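Local coordinates for PipY (PDB 5NLC), which binds pyridoxal 5'-phosphate and is probably involved in the homeostasis of this vitamin B6 cofactor, at residues P17-I22 against T207-G212; L21-K26 against R42-N47; A32-Y37 against L59-D64; D64-L69 against F85-S90. All coordinates share one frame; numbering follows the deposited sequence.

Interaction 1: P17-I22 against T207-G212; sequences PSVQLI and TWIRVG
Gln20, Leu21 and Ile22 pair in parallel with Trp208, Ile209 and Arg210, and with that pairing the first strand of a modified TIM barrel meets the last. The join illustrates how a barrel closes on itself. Four backbone bonds carry it. Gln20 N donates to Thr207 O at 2.9 Å, and Gln20 O takes the amide of Ile209. Farther along, Ile22 N donates to Ile209 O at 2.7 Å, and Val211 N returns a bond to Ile22 O. The local strand axes are inclined by 36°, a marked twist.

On the face of Trp208 and Ile22, the six-membered part of the indole reaches across the join. Gln20 CB lies 3.5 Å from Trp208 CZ3, while Ile22 CG1 approaches Trp208 CE3 at 3.7 Å, both aslant to the ring. Beyond this pair, His43, His68, Trp87 and His89 meet the same indole edge-to-face inside the barrel. Arg210, on this face, and Gly212, just past the strand, bind the cofactor when it is present.

Leu21 and Ile209 project from the reverse face, where helix 198-203 packs on Val19, Ile209 and Val211. Val19 CG1 and Ile209 CG1 touch at 4.0 Å, their side chains crossing nearly at a right angle. Packing is tight at Val211, where chi1 of -64° places CG1 anti to the carbonyl carbon and CG2 between the backbone N and the carbonyl carbon; Val211 CG2 lies 3.3 Å from Leu21 CG.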
loop_
_atom_site.group_PDB
_atom_site.type_symbol
_atom_site.label_atom_id
_atom_site.label_comp_id
_atom_site.label_asym_id
_atom_site.label_seq_id
_atom_site.Cartn_x
_atom_site.Cartn_y
_atom_site.Cartn_z
ATOM N N PRO A 17 6.816 -15.993 5.140
ATOM C CA PRO A 17 6.290 -15.200 6.250
ATOM C C PRO A 17 6.658 -13.740 6.110
ATOM O O PRO A 17 5.985 -12.911 6.714
ATOM C CB PRO A 17 7.024 -15.766 7.466
ATOM C CG PRO A 17 8.328 -16.215 6.893
ATOM C CD PRO A 17 7.897 -16.888 5.606
ATOM N N SER A 18 7.672 -13.417 5.293
ATOM C CA SER A 18 8.039 -12.008 5.085
ATOM C C SER A 18 6.998 -11.177 4.251
ATOM O O SER A 18 7.079 -9.917 4.175
ATOM C CB SER A 18 9.423 -11.952 4.444
ATOM O OG SER A 18 9.453 -12.380 3.081
ATOM N N VAL A 19 6.055 -11.862 3.604
ATOM C CA VAL A 19 5.069 -11.203 2.746
ATOM C C VAL A 19 3.697 -11.202 3.410
ATOM O O VAL A 19 3.199 -12.252 3.767
ATOM C CB VAL A 19 4.931 -11.942 1.382
ATOM C CG1 VAL A 19 3.929 -11.260 0.442
ATOM C CG2 VAL A 19 6.306 -12.011 0.715
ATOM N N GLN A 20 3.051 -10.050 3.415
ATOM C CA GLN A 20 1.661 -9.943 3.835
ATOM C C GLN A 20 0.783 -9.619 2.652
ATOM O O GLN A 20 1.070 -8.783 1.805
ATOM C CB GLN A 20 1.544 -8.916 4.967
ATOM C CG GLN A 20 2.082 -9.451 6.284
ATOM C CD GLN A 20 1.232 -10.648 6.845
ATOM O OE1 GLN A 20 -0.008 -10.636 6.836
ATOM N NE2 GLN A 20 1.918 -11.694 7.292
ATOM N N LEU A 21 -0.292 -10.347 2.594
ATOM C CA LEU A 21 -1.275 -10.162 1.586
ATOM C C LEU A 21 -2.329 -9.156 2.030
ATOM O O LEU A 21 -2.885 -9.283 3.140
ATOM C CB LEU A 21 -1.910 -11.550 1.455
ATOM C CG LEU A 21 -2.909 -11.760 0.422
ATOM C CD1 LEU A 21 -2.779 -13.241 0.071
ATOM C CD2 LEU A 21 -4.309 -11.398 0.919
ATOM N N ILE A 22 -2.629 -8.187 1.181
ATOM C CA ILE A 22 -3.717 -7.240 1.402
ATOM C C ILE A 22 -4.882 -7.708 0.518
ATOM O O ILE A 22 -4.733 -7.818 -0.711
ATOM C CB ILE A 22 -3.337 -5.800 1.030
ATOM C CG1 ILE A 22 -2.209 -5.320 1.913
ATOM C CG2 ILE A 22 -4.555 -4.856 1.189
ATOM C CD1 ILE A 22 -1.531 -4.062 1.390
ATOM N N THR A 207 7.064 -6.882 0.428
ATOM C CA THR A 207 6.515 -7.209 1.731
ATOM C C THR A 207 4.980 -7.086 1.803
ATOM O O THR A 207 4.380 -7.618 2.736
ATOM C CB THR A 207 7.150 -6.361 2.823
ATOM O OG1 THR A 207 6.863 -4.976 2.593
ATOM C CG2 THR A 207 8.742 -6.619 2.904
ATOM N N TRP A 208 4.359 -6.331 0.911
ATOM C CA TRP A 208 2.912 -6.195 0.870
ATOM C C TRP A 208 2.505 -6.487 -0.556
ATOM O O TRP A 208 2.979 -5.781 -1.427
ATOM C CB TRP A 208 2.464 -4.754 1.154
ATOM C CG TRP A 208 2.616 -4.258 2.537
ATOM C CD1 TRP A 208 3.427 -3.231 2.919
ATOM C CD2 TRP A 208 1.830 -4.602 3.710
ATOM N NE1 TRP A 208 3.205 -2.915 4.244
ATOM C CE2 TRP A 208 2.277 -3.777 4.772
ATOM C CE3 TRP A 208 0.835 -5.523 3.973
ATOM C CZ2 TRP A 208 1.767 -3.890 6.074
ATOM C CZ3 TRP A 208 0.285 -5.614 5.285
ATOM C CH2 TRP A 208 0.783 -4.839 6.309
ATOM N N ILE A 209 1.658 -7.493 -0.798
ATOM C CA ILE A 209 1.061 -7.687 -2.097
ATOM C C ILE A 209 -0.466 -7.474 -2.048
ATOM O O ILE A 209 -1.062 -7.566 -0.986
ATOM C CB ILE A 209 1.379 -9.073 -2.710
ATOM C CG1 ILE A 209 0.823 -10.213 -1.850
ATOM C CG2 ILE A 209 2.891 -9.209 -2.852
ATOM C CD1 ILE A 209 0.929 -11.564 -2.476
ATOM N N ARG A 210 -1.062 -7.264 -3.199
ATOM C CA ARG A 210 -2.485 -6.838 -3.338
ATOM C C ARG A 210 -3.210 -7.843 -4.167
ATOM O O ARG A 210 -2.939 -7.940 -5.366
ATOM C CB ARG A 210 -2.642 -5.469 -4.091
ATOM C CG ARG A 210 -1.805 -4.389 -3.570
ATOM C CD ARG A 210 -1.944 -3.008 -4.236
ATOM N NE ARG A 210 -1.548 -2.850 -5.638
ATOM C CZ ARG A 210 -0.294 -2.808 -6.074
ATOM N NH1 ARG A 210 0.738 -3.004 -5.246
ATOM N NH2 ARG A 210 -0.063 -2.578 -7.352
ATOM N N VAL A 211 -4.161 -8.568 -3.586
ATOM C CA VAL A 211 -4.891 -9.577 -4.340
ATOM C C VAL A 211 -6.389 -9.458 -4.076
ATOM O O VAL A 211 -6.785 -9.162 -2.966
ATOM C CB VAL A 211 -4.405 -10.990 -3.957
ATOM C CG1 VAL A 211 -2.953 -11.204 -4.348
ATOM C CG2 VAL A 211 -4.474 -11.161 -2.449
ATOM N N GLY A 212 -7.188 -9.646 -5.124
ATOM C CA GLY A 212 -8.603 -9.342 -5.067
ATOM C C GLY A 212 -9.398 -10.604 -5.325
ATOM O O GLY A 212 -9.688 -11.378 -4.422
#

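Interaction 2: L21-K26 against R42-N47; sequences LIAVSK and RHFGEN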
loop_
_atom_site.group_PDB
_atom_site.type_symbol
_atom_site.label_atom_id
_atom_site.label_comp_id
_atom_site.label_asym_id
_atom_site.label_seq_id
_atom_site.Cartn_x
_atom_site.Cartn_y
_atom_site.Cartn_z
ATOM N N LEU A 21 -0.292 -10.347 2.594
ATOM C CA LEU A 21 -1.275 -10.162 1.586
ATOM C C LEU A 21 -2.329 -9.156 2.030
ATOM O O LEU A 21 -2.885 -9.283 3.140
ATOM C CB LEU A 21 -1.910 -11.550 1.455
ATOM C CG LEU A 21 -2.909 -11.760 0.422
ATOM C CD1 LEU A 21 -2.779 -13.241 0.071
ATOM C CD2 LEU A 21 -4.309 -11.398 0.919
ATOM N N ILE A 22 -2.629 -8.187 1.181
ATOM C CA ILE A 22 -3.717 -7.240 1.402
ATOM C C ILE A 22 -4.882 -7.708 0.518
ATOM O O ILE A 22 -4.733 -7.818 -0.711
ATOM C CB ILE A 22 -3.337 -5.800 1.030
ATOM C CG1 ILE A 22 -2.209 -5.320 1.913
ATOM C CG2 ILE A 22 -4.555 -4.856 1.189
ATOM C CD1 ILE A 22 -1.531 -4.062 1.390
ATOM N N ALA A 23 -6.001 -8.073 1.153
ATOM C CA ALA A 23 -7.171 -8.469 0.423
ATOM C C ALA A 23 -7.891 -7.231 -0.128
ATOM O O ALA A 23 -8.386 -6.393 0.621
ATOM C CB ALA A 23 -8.110 -9.295 1.266
ATOM N N VAL A 24 -7.883 -7.094 -1.431
ATOM C CA VAL A 24 -8.485 -5.954 -2.119
ATOM C C VAL A 24 -9.997 -6.191 -2.197
ATOM O O VAL A 24 -10.445 -7.053 -2.949
ATOM C CB VAL A 24 -7.884 -5.685 -3.501
ATOM C CG1 VAL A 24 -8.606 -4.500 -4.142
ATOM C CG2 VAL A 24 -6.389 -5.455 -3.406
ATOM N N SER A 25 -10.736 -5.462 -1.368
ATOM C CA SER A 25 -12.169 -5.717 -1.138
ATOM C C SER A 25 -13.031 -4.815 -2.032
ATOM O O SER A 25 -14.219 -4.791 -1.897
ATOM C CB SER A 25 -12.528 -5.478 0.348
ATOM O OG SER A 25 -12.091 -4.190 0.812
ATOM N N LYS A 26 -12.397 -4.103 -2.955
ATOM C CA LYS A 26 -13.046 -3.128 -3.832
ATOM C C LYS A 26 -14.376 -3.496 -4.398
ATOM O O LYS A 26 -15.290 -2.651 -4.366
ATOM C CB LYS A 26 -12.110 -2.733 -4.989
ATOM C CG LYS A 26 -12.756 -2.113 -6.213
ATOM C CD LYS A 26 -11.677 -1.679 -7.201
ATOM C CE LYS A 26 -10.918 -2.870 -7.822
ATOM N NZ LYS A 26 -9.404 -2.769 -7.731
ATOM N N ARG A 42 -6.725 -10.250 7.879
ATOM C CA ARG A 42 -6.768 -9.023 8.651
ATOM C C ARG A 42 -6.526 -7.746 7.913
ATOM O O ARG A 42 -7.005 -6.677 8.349
ATOM C CB ARG A 42 -5.788 -9.092 9.824
ATOM C CG ARG A 42 -6.113 -10.248 10.791
ATOM C CD ARG A 42 -7.343 -10.010 11.590
ATOM N NE ARG A 42 -7.664 -11.137 12.495
ATOM C CZ ARG A 42 -8.368 -12.222 12.186
ATOM N NH1 ARG A 42 -8.839 -12.425 10.972
ATOM N NH2 ARG A 42 -8.604 -13.119 13.131
ATOM N N HIS A 43 -5.797 -7.818 6.804
ATOM C CA HIS A 43 -5.488 -6.635 6.009
ATOM C C HIS A 43 -6.371 -6.539 4.787
ATOM O O HIS A 43 -6.416 -7.469 3.966
ATOM C CB HIS A 43 -4.045 -6.732 5.546
ATOM C CG HIS A 43 -3.057 -6.714 6.663
ATOM N ND1 HIS A 43 -2.791 -5.577 7.398
ATOM C CD2 HIS A 43 -2.288 -7.701 7.191
ATOM C CE1 HIS A 43 -1.912 -5.859 8.349
ATOM N NE2 HIS A 43 -1.546 -7.131 8.199
ATOM N N PHE A 44 -7.095 -5.447 4.690
ATOM C CA PHE A 44 -8.032 -5.192 3.628
ATOM C C PHE A 44 -7.743 -3.883 2.996
ATOM O O PHE A 44 -7.317 -2.935 3.666
ATOM C CB PHE A 44 -9.462 -5.216 4.159
ATOM C CG PHE A 44 -9.884 -6.563 4.639
ATOM C CD1 PHE A 44 -9.593 -6.957 5.925
ATOM C CD2 PHE A 44 -10.408 -7.493 3.758
ATOM C CE1 PHE A 44 -9.933 -8.220 6.403
ATOM C CE2 PHE A 44 -10.765 -8.762 4.225
ATOM C CZ PHE A 44 -10.531 -9.143 5.531
ATOM N N GLY A 45 -7.847 -3.856 1.674
ATOM C CA GLY A 45 -7.451 -2.713 0.905
ATOM C C GLY A 45 -8.584 -2.207 -0.008
ATOM O O GLY A 45 -9.344 -3.018 -0.614
ATOM N N GLU A 46 -8.663 -0.883 -0.117
ATOM C CA GLU A 46 -9.631 -0.253 -1.017
ATOM C C GLU A 46 -8.866 0.720 -1.913
ATOM O O GLU A 46 -7.852 1.258 -1.511
ATOM C CB GLU A 46 -10.701 0.462 -0.233
ATOM C CG GLU A 46 -11.678 -0.483 0.540
ATOM C CD GLU A 46 -12.771 -1.101 -0.319
ATOM O OE1 GLU A 46 -13.138 -0.485 -1.360
ATOM O OE2 GLU A 46 -13.288 -2.228 0.033
ATOM N N ASN A 47 -9.396 0.982 -3.100
ATOM C CA ASN A 47 -8.720 1.917 -4.015
ATOM C C ASN A 47 -9.184 3.347 -3.785
ATOM O O ASN A 47 -8.443 4.238 -4.082
ATOM C CB ASN A 47 -8.944 1.592 -5.485
ATOM C CG ASN A 47 -8.090 0.446 -5.974
ATOM O OD1 ASN A 47 -7.243 -0.118 -5.241
ATOM N ND2 ASN A 47 -8.334 0.061 -7.216
HETATM O O HOH W 1 -15.632 -0.772 -2.720
#
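Phe44 meets Ala23 aslant, ring carbon CD2 lying 3.8 Å from Ala23 CB, with Ile33 and Ala36 of helix 30-38 also packed against the phenyl group. The His43 side chain turns the other way: CB rests near Leu21 O, while ND1 is hydrogen-bonded to His68 of the next strand and the ring meets Trp208 edge-to-face.

Between these side chains runs a parallel pairing, the two strands of a beta-alpha-beta unit. Ala23 N donates to His43 O, Gly45 N to Ala23 O at 2.8 Å, and Ser25 N to Gly45 O. Ile22 CG2, anti to its own backbone N, sits 3.5 Å from Gly45 N in the space a side chain on that glycine would have filled.

At the far end the Glu46 carboxylate swings back through a bend at chi2 (-80°) to take the hydroxyl of Ser25 on OE2. The modelled Ser25 OG to Glu46 OE2 distance of 2.4 Å is very short, and its exact value doubtful. Glu46 OE1 accepts a water at 2.9 Å that also donates to Lys26 O. With an alanine in place of Glu46, Ser25 OG would probably lose its acceptor, and Lys55, salt-bridged to OE2, its counter-charge.

Lys26 is the predicted attachment point of pyridoxal phosphate, and Asn47 binds the cofactor when it is present, though none is bound here. Glu46 thus links, through one serine and one water, to the backbone beside the predicted Schiff-base lysine, and Lys55 would be expected to balance its charge.

Interaction 3: A32-Y37 against L59-D64; sequences AIREAY and LTDLPD
Helix 30-38, in the outer layer of the modified TIM barrel, is fastened through Arg34 and Tyr37 to the loop that leads into strand 66-69. Arg34 holds Asp61 end-on with two nitrogens, a bidentate salt bridge. Arg34 NH2 meets Asp61 OD1 at 2.8 Å, nearly straight (173°) and in the guanidinium plane, and Arg34 NH1 reaches the syn lone pair of Asp61 OD2 at 2.9 Å. The two flat groups are twisted 38° apart, while Leu59 CD2 lies over one guanidinium face.

Tyr37 is directed at the loop with CG anti to the backbone N (chi1 -171°). Leu62 CD2 sits over the middle of its ring, 3.9 Å from the centroid, in a CH-pi contact, and also lies 3.5 Å from Arg34 NH1, so the methyl bridges both helix side chains. At the ring's edge the hydroxyl donates to Asp64 OD1; the modelled length is doubtfully short. The other oxygen of Asp64 forms a salt bridge with Arg42, which also makes a cation-pi contact with Tyr37. Pro63, beside the hydroxyl, binds calcium in another crystal of this protein.

Deeper in, Ile33 CD1 touches Leu59 CD1 at 4.0 Å, and both residues pack on Trp67 of strand 66-69, and Ile33 also touches Phe44 of strand 43-46.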
loop_
_atom_site.group_PDB
_atom_site.type_symbol
_atom_site.label_atom_id
_atom_site.label_comp_id
_atom_site.label_asym_id
_atom_site.label_seq_id
_atom_site.Cartn_x
_atom_site.Cartn_y
_atom_site.Cartn_z
ATOM N N ALA A 32 -18.568 -10.543 2.744
ATOM C CA ALA A 32 -17.381 -11.222 2.231
ATOM C C ALA A 32 -16.156 -10.920 3.063
ATOM O O ALA A 32 -15.363 -11.824 3.304
ATOM C CB ALA A 32 -17.111 -10.825 0.790
ATOM N N ILE A 33 -16.016 -9.673 3.504
ATOM C CA ILE A 33 -14.956 -9.272 4.441
ATOM C C ILE A 33 -15.082 -10.036 5.757
ATOM O O ILE A 33 -14.057 -10.539 6.249
ATOM C CB ILE A 33 -14.918 -7.739 4.700
ATOM C CG1 ILE A 33 -14.542 -7.042 3.378
ATOM C CG2 ILE A 33 -13.944 -7.391 5.820
ATOM C CD1 ILE A 33 -14.673 -5.525 3.433
ATOM N N ARG A 34 -16.300 -10.201 6.299
ATOM C CA ARG A 34 -16.454 -11.027 7.474
ATOM C C ARG A 34 -16.081 -12.461 7.253
ATOM O O ARG A 34 -15.366 -13.045 8.102
ATOM C CB ARG A 34 -17.856 -10.986 8.039
ATOM C CG ARG A 34 -18.226 -9.634 8.627
ATOM C CD ARG A 34 -19.458 -9.754 9.499
ATOM N NE ARG A 34 -19.719 -8.439 10.127
ATOM C CZ ARG A 34 -19.090 -7.915 11.154
ATOM N NH1 ARG A 34 -18.211 -8.576 11.836
ATOM N NH2 ARG A 34 -19.408 -6.691 11.533
ATOM N N GLU A 35 -16.481 -13.044 6.110
ATOM C CA GLU A 35 -16.034 -14.396 5.767
ATOM C C GLU A 35 -14.481 -14.531 5.706
ATOM O O GLU A 35 -13.918 -15.526 6.213
ATOM C CB GLU A 35 -16.738 -14.927 4.501
ATOM C CG GLU A 35 -16.493 -16.374 4.158
ATOM C CD GLU A 35 -17.268 -16.880 2.937
ATOM O OE1 GLU A 35 -18.282 -16.240 2.482
ATOM O OE2 GLU A 35 -16.865 -17.937 2.402
ATOM N N ALA A 36 -13.825 -13.560 5.072
ATOM C CA ALA A 36 -12.388 -13.541 5.013
ATOM C C ALA A 36 -11.741 -13.411 6.345
ATOM O O ALA A 36 -10.743 -14.085 6.618
ATOM C CB ALA A 36 -11.887 -12.470 4.067
ATOM N N TYR A 37 -12.293 -12.562 7.185
ATOM C CA TYR A 37 -11.833 -12.408 8.562
ATOM C C TYR A 37 -11.901 -13.724 9.359
ATOM O O TYR A 37 -10.948 -14.122 10.055
ATOM C CB TYR A 37 -12.576 -11.256 9.220
ATOM C CG TYR A 37 -12.028 -10.865 10.577
ATOM C CD1 TYR A 37 -12.363 -11.607 11.703
ATOM C CD2 TYR A 37 -11.207 -9.773 10.726
ATOM C CE1 TYR A 37 -11.874 -11.278 12.966
ATOM C CE2 TYR A 37 -10.726 -9.406 12.014
ATOM C CZ TYR A 37 -11.062 -10.174 13.093
ATOM O OH TYR A 37 -10.584 -9.902 14.345
ATOM N N LEU A 59 -18.363 -2.807 10.328
ATOM C CA LEU A 59 -17.258 -3.708 10.609
ATOM C C LEU A 59 -16.388 -3.240 11.776
ATOM O O LEU A 59 -15.400 -3.906 12.102
ATOM C CB LEU A 59 -16.392 -3.863 9.363
ATOM C CG LEU A 59 -17.068 -4.495 8.147
ATOM C CD1 LEU A 59 -16.246 -4.299 6.892
ATOM C CD2 LEU A 59 -17.377 -5.974 8.344
ATOM N N THR A 60 -16.755 -2.151 12.428
ATOM C CA THR A 60 -15.919 -1.689 13.553
ATOM C C THR A 60 -15.934 -2.553 14.807
ATOM O O THR A 60 -15.084 -2.353 15.700
ATOM C CB THR A 60 -16.268 -0.243 13.982
ATOM O OG1 THR A 60 -17.623 -0.150 14.368
ATOM C CG2 THR A 60 -16.021 0.664 12.829
ATOM N N ASP A 61 -16.849 -3.519 14.884
ATOM C CA ASP A 61 -16.708 -4.519 15.949
ATOM C C ASP A 61 -15.349 -5.241 15.876
ATOM O O ASP A 61 -14.825 -5.614 16.923
ATOM C CB ASP A 61 -17.826 -5.558 15.892
ATOM C CG ASP A 61 -17.826 -6.305 14.564
ATOM O OD1 ASP A 61 -17.949 -5.537 13.566
ATOM O OD2 ASP A 61 -17.645 -7.584 14.531
ATOM N N LEU A 62 -14.775 -5.440 14.664
ATOM C CA LEU A 62 -13.574 -6.284 14.449
ATOM C C LEU A 62 -12.357 -5.517 14.952
ATOM O O LEU A 62 -12.058 -4.449 14.430
ATOM C CB LEU A 62 -13.415 -6.671 12.957
ATOM C CG LEU A 62 -14.637 -7.441 12.362
ATOM C CD1 LEU A 62 -14.495 -7.599 10.847
ATOM C CD2 LEU A 62 -14.851 -8.816 12.937
ATOM N N PRO A 63 -11.666 -6.049 15.965
ATOM C CA PRO A 63 -10.693 -5.191 16.691
ATOM C C PRO A 63 -9.330 -4.919 15.932
ATOM O O PRO A 63 -8.708 -3.866 16.134
ATOM C CB PRO A 63 -10.458 -6.005 17.976
ATOM C CG PRO A 63 -10.469 -7.420 17.448
ATOM C CD PRO A 63 -11.548 -7.459 16.375
ATOM N N ASP A 64 -8.924 -5.836 15.067
ATOM C CA ASP A 64 -7.583 -5.885 14.467
ATOM C C ASP A 64 -7.634 -5.990 12.933
ATOM O O ASP A 64 -6.848 -6.650 12.304
ATOM C CB ASP A 64 -6.935 -7.079 15.034
ATOM C CG ASP A 64 -7.797 -8.279 14.921
ATOM O OD1 ASP A 64 -9.034 -8.133 14.533
ATOM O OD2 ASP A 64 -7.237 -9.358 15.204
#

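Interaction 4: D64-L69 against F85-S90; sequences DLTWHL and FDWIHS
His68 and His89 are hydrogen-bonded ring to ring inside the barrel, His68 ND1 to His89 NE2 at 2.7 Å, with either able to be the donor. On the far side of the His89 ring, ND1 is hydrogen-bonded to Ser191 OG. His68 also lies in an offset stack on the five-membered ring of Trp87, centroids 4.4 Å apart and planes at 16°, which limits how the imidazole can turn.

Asp86 OD2 receives Trp67 N on its anti lone pair at 2.9 Å, while Trp67 O accepts two amides, those of Asp86 and Trp87. On the face of the sheet away from His68 and Trp87, Leu69 CB sits over the centre of the Phe85 ring, 3.6 Å from the centroid. Cut back to an alanine, Phe85 would probably leave a gap between Leu69 and Ala52 of helix 49-56.

Leu69 N to Trp87 O and His89 N to Leu69 O complete the parallel pairing of a beta-alpha-beta unit, the repeating element of TIM barrels.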
loop_
_atom_site.group_PDB
_atom_site.type_symbol
_atom_site.label_atom_id
_atom_site.label_comp_id
_atom_site.label_asym_id
_atom_site.label_seq_id
_atom_site.Cartn_x
_atom_site.Cartn_y
_atom_site.Cartn_z
ATOM N N ASP A 64 -8.924 -5.836 15.067
ATOM C CA ASP A 64 -7.583 -5.885 14.467
ATOM C C ASP A 64 -7.634 -5.990 12.933
ATOM O O ASP A 64 -6.848 -6.650 12.304
ATOM C CB ASP A 64 -6.935 -7.079 15.034
ATOM C CG ASP A 64 -7.797 -8.279 14.921
ATOM O OD1 ASP A 64 -9.034 -8.133 14.533
ATOM O OD2 ASP A 64 -7.237 -9.358 15.204
ATOM N N LEU A 65 -8.650 -5.381 12.358
ATOM C CA LEU A 65 -8.782 -5.241 10.948
ATOM C C LEU A 65 -7.911 -4.022 10.600
ATOM O O LEU A 65 -8.088 -2.967 11.182
ATOM C CB LEU A 65 -10.283 -5.047 10.617
ATOM C CG LEU A 65 -10.715 -5.413 9.198
ATOM C CD1 LEU A 65 -12.206 -5.164 9.104
ATOM C CD2 LEU A 65 -10.018 -4.498 8.194
ATOM N N THR A 66 -6.957 -4.181 9.695
ATOM C CA THR A 66 -6.141 -3.115 9.227
ATOM C C THR A 66 -6.562 -2.688 7.795
ATOM O O THR A 66 -6.605 -3.544 6.896
ATOM C CB THR A 66 -4.688 -3.561 9.244
ATOM O OG1 THR A 66 -4.319 -3.880 10.566
ATOM C CG2 THR A 66 -3.758 -2.519 8.754
ATOM N N TRP A 67 -6.938 -1.391 7.628
ATOM C CA TRP A 67 -7.367 -0.858 6.354
ATOM C C TRP A 67 -6.220 -0.119 5.632
ATOM O O TRP A 67 -5.553 0.766 6.231
ATOM C CB TRP A 67 -8.481 0.150 6.554
ATOM C CG TRP A 67 -9.812 -0.508 6.935
ATOM C CD1 TRP A 67 -10.362 -0.621 8.187
ATOM C CD2 TRP A 67 -10.675 -1.173 6.064
ATOM N NE1 TRP A 67 -11.547 -1.313 8.122
ATOM C CE2 TRP A 67 -11.776 -1.642 6.818
ATOM C CE3 TRP A 67 -10.653 -1.419 4.683
ATOM C CZ2 TRP A 67 -12.869 -2.346 6.220
ATOM C CZ3 TRP A 67 -11.783 -2.097 4.106
ATOM C CH2 TRP A 67 -12.815 -2.586 4.877
ATOM N N HIS A 68 -6.100 -0.422 4.359
ATOM C CA HIS A 68 -5.031 0.073 3.483
ATOM C C HIS A 68 -5.677 0.836 2.338
ATOM O O HIS A 68 -6.582 0.274 1.660
ATOM C CB HIS A 68 -4.275 -1.115 2.891
ATOM C CG HIS A 68 -3.502 -1.919 3.894
ATOM N ND1 HIS A 68 -2.142 -1.814 4.022
ATOM C CD2 HIS A 68 -3.888 -2.817 4.818
ATOM C CE1 HIS A 68 -1.726 -2.596 5.004
ATOM N NE2 HIS A 68 -2.758 -3.268 5.462
ATOM N N LEU A 69 -5.236 2.067 2.070
ATOM C CA LEU A 69 -5.655 2.782 0.909
ATOM C C LEU A 69 -4.613 2.570 -0.170
ATOM O O LEU A 69 -3.435 2.858 -0.001
ATOM C CB LEU A 69 -5.845 4.293 1.234
ATOM C CG LEU A 69 -6.142 5.171 0.035
ATOM C CD1 LEU A 69 -7.461 4.750 -0.592
ATOM C CD2 LEU A 69 -6.242 6.620 0.441
ATOM N N PHE A 85 -8.018 5.265 7.407
ATOM C CA PHE A 85 -7.076 4.244 6.991
ATOM C C PHE A 85 -5.933 4.145 7.985
ATOM O O PHE A 85 -5.424 5.137 8.492
ATOM C CB PHE A 85 -6.595 4.549 5.580
ATOM C CG PHE A 85 -7.662 4.268 4.517
ATOM C CD1 PHE A 85 -7.800 3.002 3.988
ATOM C CD2 PHE A 85 -8.484 5.254 4.079
ATOM C CE1 PHE A 85 -8.782 2.715 3.052
ATOM C CE2 PHE A 85 -9.472 5.017 3.144
ATOM C CZ PHE A 85 -9.625 3.745 2.615
ATOM N N ASP A 86 -5.447 2.957 8.187
ATOM C CA ASP A 86 -4.250 2.680 8.977
ATOM C C ASP A 86 -2.953 2.877 8.140
ATOM O O ASP A 86 -1.962 3.368 8.650
ATOM C CB ASP A 86 -4.364 1.222 9.477
ATOM C CG ASP A 86 -5.614 1.023 10.323
ATOM O OD1 ASP A 86 -5.659 1.758 11.344
ATOM O OD2 ASP A 86 -6.555 0.292 9.911
ATOM N N TRP A 87 -3.007 2.467 6.884
ATOM C CA TRP A 87 -1.950 2.544 5.896
ATOM C C TRP A 87 -2.438 3.287 4.677
ATOM O O TRP A 87 -3.580 3.018 4.165
ATOM C CB TRP A 87 -1.507 1.151 5.385
ATOM C CG TRP A 87 -0.634 0.397 6.325
ATOM C CD1 TRP A 87 -1.048 -0.288 7.389
ATOM C CD2 TRP A 87 0.793 0.243 6.274
ATOM N NE1 TRP A 87 0.011 -0.845 8.056
ATOM C CE2 TRP A 87 1.154 -0.552 7.372
ATOM C CE3 TRP A 87 1.795 0.712 5.425
ATOM C CZ2 TRP A 87 2.488 -0.855 7.683
ATOM C CZ3 TRP A 87 3.124 0.336 5.691
ATOM C CH2 TRP A 87 3.452 -0.370 6.829
ATOM N N ILE A 88 -1.582 4.175 4.172
ATOM C CA ILE A 88 -1.840 4.846 2.906
ATOM C C ILE A 88 -0.647 4.571 2.019
ATOM O O ILE A 88 0.455 5.031 2.328
ATOM C CB ILE A 88 -2.064 6.368 3.109
ATOM C CG1 ILE A 88 -3.211 6.608 4.056
ATOM C CG2 ILE A 88 -2.208 7.034 1.738
ATOM C CD1 ILE A 88 -3.362 8.045 4.492
ATOM N N HIS A 89 -0.847 3.789 0.938
ATOM C CA HIS A 89 0.279 3.336 0.083
ATOM C C HIS A 89 0.637 4.285 -1.032
ATOM O O HIS A 89 1.705 4.172 -1.604
ATOM C CB HIS A 89 -0.016 1.954 -0.507
ATOM C CG HIS A 89 -0.109 0.878 0.523
ATOM N ND1 HIS A 89 0.772 -0.180 0.549
ATOM C CD2 HIS A 89 -0.976 0.677 1.560
ATOM C CE1 HIS A 89 0.445 -0.989 1.550
ATOM N NE2 HIS A 89 -0.614 -0.504 2.173
ATOM N N SER A 90 -0.193 5.268 -1.340
ATOM C CA SER A 90 -0.095 5.980 -2.570
ATOM C C SER A 90 0.370 7.381 -2.322
ATOM O O SER A 90 -0.154 8.338 -2.905
ATOM C CB SER A 90 -1.469 6.001 -3.218
ATOM O OG SER A 90 -2.484 6.418 -2.282
HETATM O O HOH W 2 -8.694 0.401 11.217
#

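In the fold
From the N terminus, strand 20-24 opens two contacts at once. Interaction 2 closes the short loop through helix 30-38 to strand 43-46, whereas interaction 1 closes almost the whole chain by reaching strand 208-211, so interactions 3 and 4 are nested inside it. Interaction 3 crosses interaction 2: it starts on the helix that interaction 2 encloses and ends beyond strand 43-46. Interaction 4 follows in series, sharing Asp64 with interaction 3, and closes the loop through helix 78-84 between strands 66-69 and 87-91. Strands 208-211, 20-24, 43-46, 66-69 and 87-91 thus become consecutive staves of one barrel, with interaction 3 tying the outer helix to them. Backbone bonds between Val24 and Val211 and between His68 and Phe44 join neighbouring contacts.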